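Local coordinates for protein beta-galacturonidase (PDB 6NCW) that hydrolyses beta-linked galacturonides as a glycoside hydrolase of family 2, possibly with some activity on beta-glucuronides as well, at residues A[306-311]-A[326-331]; A[322-327]-A[365-370]. All coordinates share one frame; numbering follows the deposited sequence.

Interaction 1 (A[306-311]-A[326-331]); sequences NSIRTV and QGILVW
Arg309 lies alongside Trp331, both side chains leaving the sheet on the same face and pointing the same way. The arginine CB sits against Trp331 CB. Next, CG, anti to the backbone N (chi1 171°), is laid over the indole face: a CH-pi contact, CG 3.9 Å from the centroid of the five-membered ring. CD follows over the middle of the five-membered ring, and Arg309 NE ends 3.5 Å above the indole plane, offset toward the rim. The guanidinium is turned steeply to the ring, 74° between planes, and Val311 CG1 lies over the centre of one of its faces. Beyond the indole, NH1 forms a salt bridge with Glu465, a galacturonate-binding residue, while NH2 reaches Asn377 of the same site and pairs with Glu333; Trp331 NE1 bonds to that Glu333 too. Beneath, strands 307-309 and 329-331 run parallel, 17° apart, as neighbouring strands of the TIM barrel, joined by helix 317-326 in a beta-alpha-beta crossover. The ladder runs from Leu329 N to Asn306 O (2.9 Å), through Ile308 N to Leu329 O (2.8 Å) and Trp331 N to Ile308 O, to Thr310 N on Trp331 O (3.0 Å). Leu329 O is gripped twice, since Ser307 OG also donates to it at 2.7 Å from above the carbonyl plane. Ile308 and Val330 leave the sheet on the other face; Ile308 CD1 meets Ile328 CG2 (4.2 Å), and the Thr310 and Val330 side chains cross at about a right angle, touching through CG2 and CG1.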
ATOM      1  N   ASN A 306     -26.232  16.418  -3.193  1.00 15.95           N
ATOM      2  CA  ASN A 306     -26.883  17.363  -4.082  1.00 20.64           C
ATOM      3  C   ASN A 306     -26.160  18.695  -4.112  1.00 18.26           C
ATOM      4  O   ASN A 306     -26.644  19.631  -4.748  1.00 20.03           O
ATOM      5  CB  ASN A 306     -28.359  17.553  -3.696  1.00 19.95           C
ATOM      6  CG  ASN A 306     -28.548  18.126  -2.299  1.00 23.64           C
ATOM      7  OD1 ASN A 306     -27.625  18.694  -1.706  1.00 23.30           O
ATOM      8  ND2 ASN A 306     -29.767  17.983  -1.763  1.00 25.22           N
ATOM      9  N   SER A 307     -25.015  18.814  -3.445  1.00 19.50           N
ATOM     10  CA  SER A 307     -24.414  20.133  -3.337  1.00 19.93           C
ATOM     11  C   SER A 307     -22.905  20.034  -3.127  1.00 20.41           C
ATOM     12  O   SER A 307     -22.394  19.057  -2.567  1.00 21.39           O
ATOM     13  CB  SER A 307     -25.078  20.924  -2.209  1.00 18.66           C
ATOM     14  OG  SER A 307     -24.618  22.261  -2.191  1.00 21.08           O
ATOM     15  N   ILE A 308     -22.199  21.055  -3.604  1.00 20.22           N
ATOM     16  CA  ILE A 308     -20.757  21.178  -3.438  1.00 21.50           C
ATOM     17  C   ILE A 308     -20.442  22.568  -2.896  1.00 20.22           C
ATOM     18  O   ILE A 308     -21.114  23.549  -3.228  1.00 20.19           O
ATOM     19  CB  ILE A 308     -20.007  20.924  -4.761  1.00 19.14           C
ATOM     20  CG1 ILE A 308     -20.067  19.448  -5.107  1.00 19.69           C
ATOM     21  CG2 ILE A 308     -18.564  21.406  -4.683  1.00 22.26           C
ATOM     22  CD1 ILE A 308     -19.657  19.170  -6.506  1.00 24.95           C
ATOM     23  N   ARG A 309     -19.427  22.636  -2.045  1.00 16.99           N
ATOM     24  CA  ARG A 309     -18.909  23.863  -1.472  1.00 19.69           C
ATOM     25  C   ARG A 309     -17.478  24.031  -1.975  1.00 20.53           C
ATOM     26  O   ARG A 309     -16.650  23.124  -1.810  1.00 18.83           O
ATOM     27  CB  ARG A 309     -18.974  23.787   0.064  1.00 18.90           C
ATOM     28  CG  ARG A 309     -18.258  24.909   0.759  1.00 20.43           C
ATOM     29  CD  ARG A 309     -18.462  24.975   2.268  1.00 18.81           C
ATOM     30  NE  ARG A 309     -17.585  26.052   2.721  1.00 23.85           N
ATOM     31  CZ  ARG A 309     -16.625  25.935   3.633  1.00 21.80           C
ATOM     32  NH1 ARG A 309     -16.455  24.794   4.302  1.00 19.61           N
ATOM     33  NH2 ARG A 309     -15.851  26.985   3.894  1.00 20.19           N
ATOM     34  N   THR A 310     -17.188  25.182  -2.590  1.00 17.82           N
ATOM     35  CA  THR A 310     -15.902  25.446  -3.253  1.00 16.97           C
ATOM     36  C   THR A 310     -14.836  25.898  -2.239  1.00 21.23           C
ATOM     37  O   THR A 310     -14.393  27.051  -2.211  1.00 20.80           O
ATOM     38  CB  THR A 310     -16.086  26.505  -4.343  1.00 19.90           C
ATOM     39  OG1 THR A 310     -16.434  27.759  -3.743  1.00 19.89           O
ATOM     40  CG2 THR A 310     -17.201  26.139  -5.318  1.00 17.96           C
ATOM     41  N   VAL A 311     -14.383  24.960  -1.406  1.00 18.36           N
ATOM     42  CA  VAL A 311     -13.297  25.283  -0.473  1.00 20.29           C
ATOM     43  C   VAL A 311     -11.989  25.491  -1.234  1.00 17.77           C
ATOM     44  O   VAL A 311     -11.615  24.667  -2.078  1.00 19.97           O
ATOM     45  CB  VAL A 311     -13.139  24.173   0.577  1.00 16.40           C
ATOM     46  CG1 VAL A 311     -14.387  24.112   1.470  1.00 21.08           C
ATOM     47  CG2 VAL A 311     -12.869  22.794  -0.100  1.00 16.75           C
ATOM     48  N   GLN A 326     -26.323  19.791 -14.265  1.00 23.94           N
ATOM     49  CA  GLN A 326     -26.702  18.581 -13.544  1.00 24.59           C
ATOM     50  C   GLN A 326     -27.520  18.859 -12.288  1.00 23.08           C
ATOM     51  O   GLN A 326     -27.894  17.920 -11.584  1.00 26.76           O
ATOM     52  CB  GLN A 326     -25.444  17.755 -13.221  1.00 22.25           C
ATOM     53  CG  GLN A 326     -24.827  17.157 -14.502  1.00 25.06           C
ATOM     54  CD  GLN A 326     -23.447  16.480 -14.303  1.00 25.04           C
ATOM     55  OE1 GLN A 326     -23.353  15.263 -14.229  1.00 27.41           O
ATOM     56  NE2 GLN A 326     -22.389  17.271 -14.279  1.00 20.90           N
ATOM     57  N   GLY A 327     -27.852  20.115 -12.010  1.00 26.35           N
ATOM     58  CA  GLY A 327     -28.717  20.413 -10.885  1.00 24.71           C
ATOM     59  C   GLY A 327     -28.032  20.315  -9.545  1.00 24.89           C
ATOM     60  O   GLY A 327     -28.682  20.002  -8.547  1.00 25.99           O
ATOM     61  N   ILE A 328     -26.729  20.562  -9.496  1.00 23.74           N
ATOM     62  CA  ILE A 328     -25.956  20.476  -8.261  1.00 21.08           C
ATOM     63  C   ILE A 328     -25.866  21.876  -7.664  1.00 20.01           C
ATOM     64  O   ILE A 328     -25.462  22.814  -8.350  1.00 21.71           O
ATOM     65  CB  ILE A 328     -24.562  19.877  -8.534  1.00 24.88           C
ATOM     66  CG1 ILE A 328     -24.703  18.426  -9.023  1.00 25.64           C
ATOM     67  CG2 ILE A 328     -23.681  19.942  -7.287  1.00 21.13           C
ATOM     68  CD1 ILE A 328     -23.438  17.818  -9.595  1.00 28.88           C
ATOM     69  N   LEU A 329     -26.260  22.025  -6.398  1.00 19.29           N
ATOM     70  CA  LEU A 329     -26.221  23.324  -5.737  1.00 18.47           C
ATOM     71  C   LEU A 329     -24.805  23.662  -5.281  1.00 21.50           C
ATOM     72  O   LEU A 329     -24.061  22.799  -4.811  1.00 22.11           O
ATOM     73  CB  LEU A 329     -27.178  23.335  -4.543  1.00 20.44           C
ATOM     74  CG  LEU A 329     -28.644  23.080  -4.933  1.00 22.47           C
ATOM     75  CD1 LEU A 329     -29.463  22.663  -3.727  1.00 23.50           C
ATOM     76  CD2 LEU A 329     -29.221  24.329  -5.597  1.00 21.22           C
ATOM     77  N   VAL A 330     -24.433  24.928  -5.414  1.00 20.30           N
ATOM     78  CA  VAL A 330     -23.076  25.373  -5.154  1.00 17.80           C
ATOM     79  C   VAL A 330     -23.097  26.477  -4.103  1.00 20.04           C
ATOM     80  O   VAL A 330     -23.831  27.462  -4.227  1.00 21.91           O
ATOM     81  CB  VAL A 330     -22.374  25.848  -6.445  1.00 20.78           C
ATOM     82  CG1 VAL A 330     -21.006  26.437  -6.119  1.00 14.14           C
ATOM     83  CG2 VAL A 330     -22.206  24.683  -7.399  1.00 18.31           C
ATOM     84  N   TRP A 331     -22.316  26.280  -3.054  1.00 20.73           N
ATOM     85  CA  TRP A 331     -21.819  27.350  -2.203  1.00 17.46           C
ATOM     86  C   TRP A 331     -20.474  27.774  -2.784  1.00 20.99           C
ATOM     87  O   TRP A 331     -19.549  26.958  -2.845  1.00 20.14           O
ATOM     88  CB  TRP A 331     -21.687  26.829  -0.762  1.00 19.23           C
ATOM     89  CG  TRP A 331     -20.845  27.634   0.215  1.00 19.15           C
ATOM     90  CD1 TRP A 331     -19.569  28.110   0.023  1.00 20.03           C
ATOM     91  CD2 TRP A 331     -21.198  27.982   1.554  1.00 19.09           C
ATOM     92  NE1 TRP A 331     -19.128  28.761   1.153  1.00 19.61           N
ATOM     93  CE2 TRP A 331     -20.112  28.702   2.105  1.00 19.26           C
ATOM     94  CE3 TRP A 331     -22.326  27.752   2.353  1.00 20.47           C
ATOM     95  CZ2 TRP A 331     -20.124  29.193   3.413  1.00 18.76           C
ATOM     96  CZ3 TRP A 331     -22.339  28.268   3.651  1.00 23.44           C
ATOM     97  CH2 TRP A 331     -21.237  28.958   4.171  1.00 15.80           C
TER

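Interaction 2 (A[322-327]-A[365-370]); sequences LCDEQG and YNHPSI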
ATOM      1  N   LEU A 322     -20.952  22.673 -15.375  1.00 19.21           N
ATOM      2  CA  LEU A 322     -21.366  21.281 -15.219  1.00 21.96           C
ATOM      3  C   LEU A 322     -22.299  21.099 -14.027  1.00 18.37           C
ATOM      4  O   LEU A 322     -23.144  20.192 -14.038  1.00 18.11           O
ATOM      5  CB  LEU A 322     -20.142  20.377 -15.092  1.00 17.73           C
ATOM      6  CG  LEU A 322     -19.310  20.211 -16.368  1.00 24.22           C
ATOM      7  CD1 LEU A 322     -17.873  19.752 -16.037  1.00 21.01           C
ATOM      8  CD2 LEU A 322     -19.977  19.234 -17.334  1.00 19.88           C
ATOM      9  N   CYS A 323     -22.170  21.939 -12.996  1.00 18.94           N
ATOM     10  CA  CYS A 323     -23.122  21.883 -11.888  1.00 17.11           C
ATOM     11  C   CYS A 323     -24.485  22.431 -12.316  1.00 25.22           C
ATOM     12  O   CYS A 323     -25.520  21.856 -11.958  1.00 24.85           O
ATOM     13  CB  CYS A 323     -22.588  22.659 -10.678  1.00 19.92           C
ATOM     14  SG  CYS A 323     -21.082  21.958  -9.866  1.00 23.09           S
ATOM     15  N   ASP A 324     -24.496  23.551 -13.066  1.00 21.37           N
ATOM     16  CA  ASP A 324     -25.726  24.081 -13.666  1.00 23.92           C
ATOM     17  C   ASP A 324     -26.479  23.009 -14.441  1.00 26.75           C
ATOM     18  O   ASP A 324     -27.679  22.804 -14.232  1.00 28.22           O
ATOM     19  CB  ASP A 324     -25.405  25.247 -14.607  1.00 21.82           C
ATOM     20  CG  ASP A 324     -24.858  26.453 -13.888  1.00 22.71           C
ATOM     21  OD1 ASP A 324     -25.057  26.568 -12.657  1.00 24.09           O
ATOM     22  OD2 ASP A 324     -24.210  27.288 -14.563  1.00 26.48           O
ATOM     23  N   GLU A 325     -25.780  22.322 -15.363  1.00 23.56           N
ATOM     24  CA  GLU A 325     -26.401  21.304 -16.212  1.00 24.60           C
ATOM     25  C   GLU A 325     -26.890  20.087 -15.440  1.00 25.59           C
ATOM     26  O   GLU A 325     -27.786  19.393 -15.928  1.00 24.10           O
ATOM     27  CB  GLU A 325     -25.420  20.838 -17.293  1.00 26.02           C
ATOM     28  CG  GLU A 325     -25.129  21.914 -18.312  1.00 28.98           C
ATOM     29  CD  GLU A 325     -24.066  21.528 -19.319  1.00 34.06           C
ATOM     30  OE1 GLU A 325     -23.363  22.439 -19.800  1.00 37.21           O
ATOM     31  OE2 GLU A 325     -23.941  20.330 -19.652  1.00 37.53           O
ATOM     32  N   GLN A 326     -26.323  19.791 -14.265  1.00 23.94           N
ATOM     33  CA  GLN A 326     -26.702  18.581 -13.544  1.00 24.59           C
ATOM     34  C   GLN A 326     -27.520  18.859 -12.288  1.00 23.08           C
ATOM     35  O   GLN A 326     -27.894  17.920 -11.584  1.00 26.76           O
ATOM     36  CB  GLN A 326     -25.444  17.755 -13.221  1.00 22.25           C
ATOM     37  CG  GLN A 326     -24.827  17.157 -14.502  1.00 25.06           C
ATOM     38  CD  GLN A 326     -23.447  16.480 -14.303  1.00 25.04           C
ATOM     39  OE1 GLN A 326     -23.353  15.263 -14.229  1.00 27.41           O
ATOM     40  NE2 GLN A 326     -22.389  17.271 -14.279  1.00 20.90           N
ATOM     41  N   GLY A 327     -27.852  20.115 -12.010  1.00 26.35           N
ATOM     42  CA  GLY A 327     -28.717  20.413 -10.885  1.00 24.71           C
ATOM     43  C   GLY A 327     -28.032  20.315  -9.545  1.00 24.89           C
ATOM     44  O   GLY A 327     -28.682  20.002  -8.547  1.00 25.99           O
ATOM     45  N   TYR A 365     -22.263  35.649 -11.823  1.00 30.49           N
ATOM     46  CA  TYR A 365     -23.603  36.082 -11.415  1.00 24.96           C
ATOM     47  C   TYR A 365     -24.704  35.169 -11.940  1.00 22.36           C
ATOM     48  O   TYR A 365     -25.718  34.954 -11.263  1.00 18.97           O
ATOM     49  CB  TYR A 365     -23.856  37.512 -11.909  1.00 26.19           C
ATOM     50  CG  TYR A 365     -25.134  38.097 -11.358  1.00 25.71           C
ATOM     51  CD1 TYR A 365     -25.124  38.864 -10.188  1.00 28.25           C
ATOM     52  CD2 TYR A 365     -26.353  37.855 -11.979  1.00 23.30           C
ATOM     53  CE1 TYR A 365     -26.308  39.394  -9.664  1.00 31.65           C
ATOM     54  CE2 TYR A 365     -27.534  38.370 -11.468  1.00 26.06           C
ATOM     55  CZ  TYR A 365     -27.510  39.142 -10.311  1.00 33.32           C
ATOM     56  OH  TYR A 365     -28.695  39.654  -9.810  1.00 32.28           O
ATOM     57  N   ASN A 366     -24.543  34.653 -13.156  1.00 21.81           N
ATOM     58  CA  ASN A 366     -25.653  34.009 -13.843  1.00 20.99           C
ATOM     59  C   ASN A 366     -25.836  32.539 -13.508  1.00 26.83           C
ATOM     60  O   ASN A 366     -26.833  31.958 -13.946  1.00 24.52           O
ATOM     61  CB  ASN A 366     -25.484  34.143 -15.364  1.00 26.19           C
ATOM     62  CG  ASN A 366     -25.634  35.578 -15.837  1.00 26.27           C
ATOM     63  OD1 ASN A 366     -26.498  36.303 -15.355  1.00 23.81           O
ATOM     64  ND2 ASN A 366     -24.779  35.998 -16.765  1.00 27.80           N
ATOM     65  N   HIS A 367     -24.899  31.916 -12.794  1.00 23.90           N
ATOM     66  CA  HIS A 367     -24.946  30.463 -12.595  1.00 23.77           C
ATOM     67  C   HIS A 367     -26.103  30.089 -11.685  1.00 22.47           C
ATOM     68  O   HIS A 367     -26.074  30.435 -10.499  1.00 22.52           O
ATOM     69  CB  HIS A 367     -23.621  29.942 -12.013  1.00 20.52           C
ATOM     70  CG  HIS A 367     -22.504  29.896 -13.012  1.00 23.61           C
ATOM     71  ND1 HIS A 367     -22.353  28.864 -13.917  1.00 26.01           N
ATOM     72  CD2 HIS A 367     -21.503  30.767 -13.268  1.00 24.83           C
ATOM     73  CE1 HIS A 367     -21.306  29.106 -14.688  1.00 23.92           C
ATOM     74  NE2 HIS A 367     -20.772  30.254 -14.313  1.00 25.69           N
ATOM     75  N   PRO A 368     -27.141  29.415 -12.181  1.00 25.61           N
ATOM     76  CA  PRO A 368     -28.238  29.026 -11.283  1.00 21.37           C
ATOM     77  C   PRO A 368     -27.802  28.099 -10.164  1.00 21.69           C
ATOM     78  O   PRO A 368     -28.462  28.057  -9.116  1.00 22.38           O
ATOM     79  CB  PRO A 368     -29.230  28.338 -12.229  1.00 18.56           C
ATOM     80  CG  PRO A 368     -28.341  27.811 -13.356  1.00 22.24           C
ATOM     81  CD  PRO A 368     -27.329  28.900 -13.549  1.00 23.14           C
ATOM     82  N   SER A 369     -26.720  27.339 -10.347  1.00 20.14           N
ATOM     83  CA  SER A 369     -26.293  26.415  -9.294  1.00 20.29           C
ATOM     84  C   SER A 369     -25.864  27.157  -8.039  1.00 18.76           C
ATOM     85  O   SER A 369     -26.066  26.665  -6.920  1.00 19.42           O
ATOM     86  CB  SER A 369     -25.151  25.532  -9.792  1.00 19.46           C
ATOM     87  OG  SER A 369     -24.034  26.328 -10.156  1.00 23.03           O
ATOM     88  N   ILE A 370     -25.274  28.338  -8.199  1.00 18.73           N
ATOM     89  CA  ILE A 370     -24.777  29.088  -7.051  1.00 16.47           C
ATOM     90  C   ILE A 370     -25.979  29.625  -6.288  1.00 22.05           C
ATOM     91  O   ILE A 370     -26.697  30.489  -6.797  1.00 19.35           O
ATOM     92  CB  ILE A 370     -23.854  30.222  -7.477  1.00 17.90           C
ATOM     93  CG1 ILE A 370     -22.595  29.674  -8.169  1.00 19.35           C
ATOM     94  CG2 ILE A 370     -23.463  31.023  -6.250  1.00 20.12           C
ATOM     95  CD1 ILE A 370     -21.820  30.767  -8.886  1.00 18.13           C
TER
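With chi1 at -66°, Asp324 holds its carboxylate anti to its own carbonyl carbon and extends it from helix 317-326 to the loop before strand 370-374. There His367 turns its ring to bring ND1 to the carboxylate, and Ser369 places OG between its backbone N and carbonyl carbon (chi1 61°), a position from which hydroxyl and amide of one residue serve the same oxygen. That oxygen is Asp324 OD1: Ser369 N donates to it at 2.9 Å, nearly along the C-O axis, and Ser369 OG at 2.7 Å from the syn side, tilted well out of the carboxylate plane. The two donors approach from opposite faces of that plane. Asp324 OD2 takes the other partner, His367 ND1 at 2.5 Å, also on its syn side and somewhat out of plane; the histidine ring presents its edge to this oxygen, with the two flat groups inclined by 31°. Pro368, between them in the chain, lays CD 3.4 Å from Asp324 OD1, and its ring crosses the aspartate side chain at about a right angle. The preceding helix residue, Cys323, rests its CB against Ser369 CB at 4.0 Å. His367 to Ile370 form a type I beta turn, closed by Ile370 N on His367 O, and the carboxylate thus clamps the first and third residues of this turn to the last turn of the helix, which ends in a Schellman motif at Gly327. Leu230 of strand 227-238 packs on both Asp324 and Pro368, placing the contact where the barrel meets the beta-sandwich. Three donors on a buried carboxylate would favour the ionised aspartate, which fixes a proton on His367 ND1 and could raise the histidine's pKa.

Overall arrangement
Interactions 1 and 2, their centres 8 Å apart, are successive steps of the barrel, one in the strand wall and one at the helix packed outside it, and share Gln326 and Gly327, where helix 317-326 turns into strand 329-333. Interaction 1 pairs that strand with 307-309; interaction 2 ties the helix to the loop leading into the next strand, 370-374. Between them, Val330 N lies 2.8 Å from Ser369 O, a probable hydrogen bond, and Val330 CG2 lies 3.8 Å from Cys323 SG. Their relation to the substrate pocket differs: the Arg309 side chain comes within about 3 Å of those of Asn377 and Glu465 and about 5 Å of a bound glycerol, whereas 322-327 with 365-370 lies away from the galacturonate-binding residues.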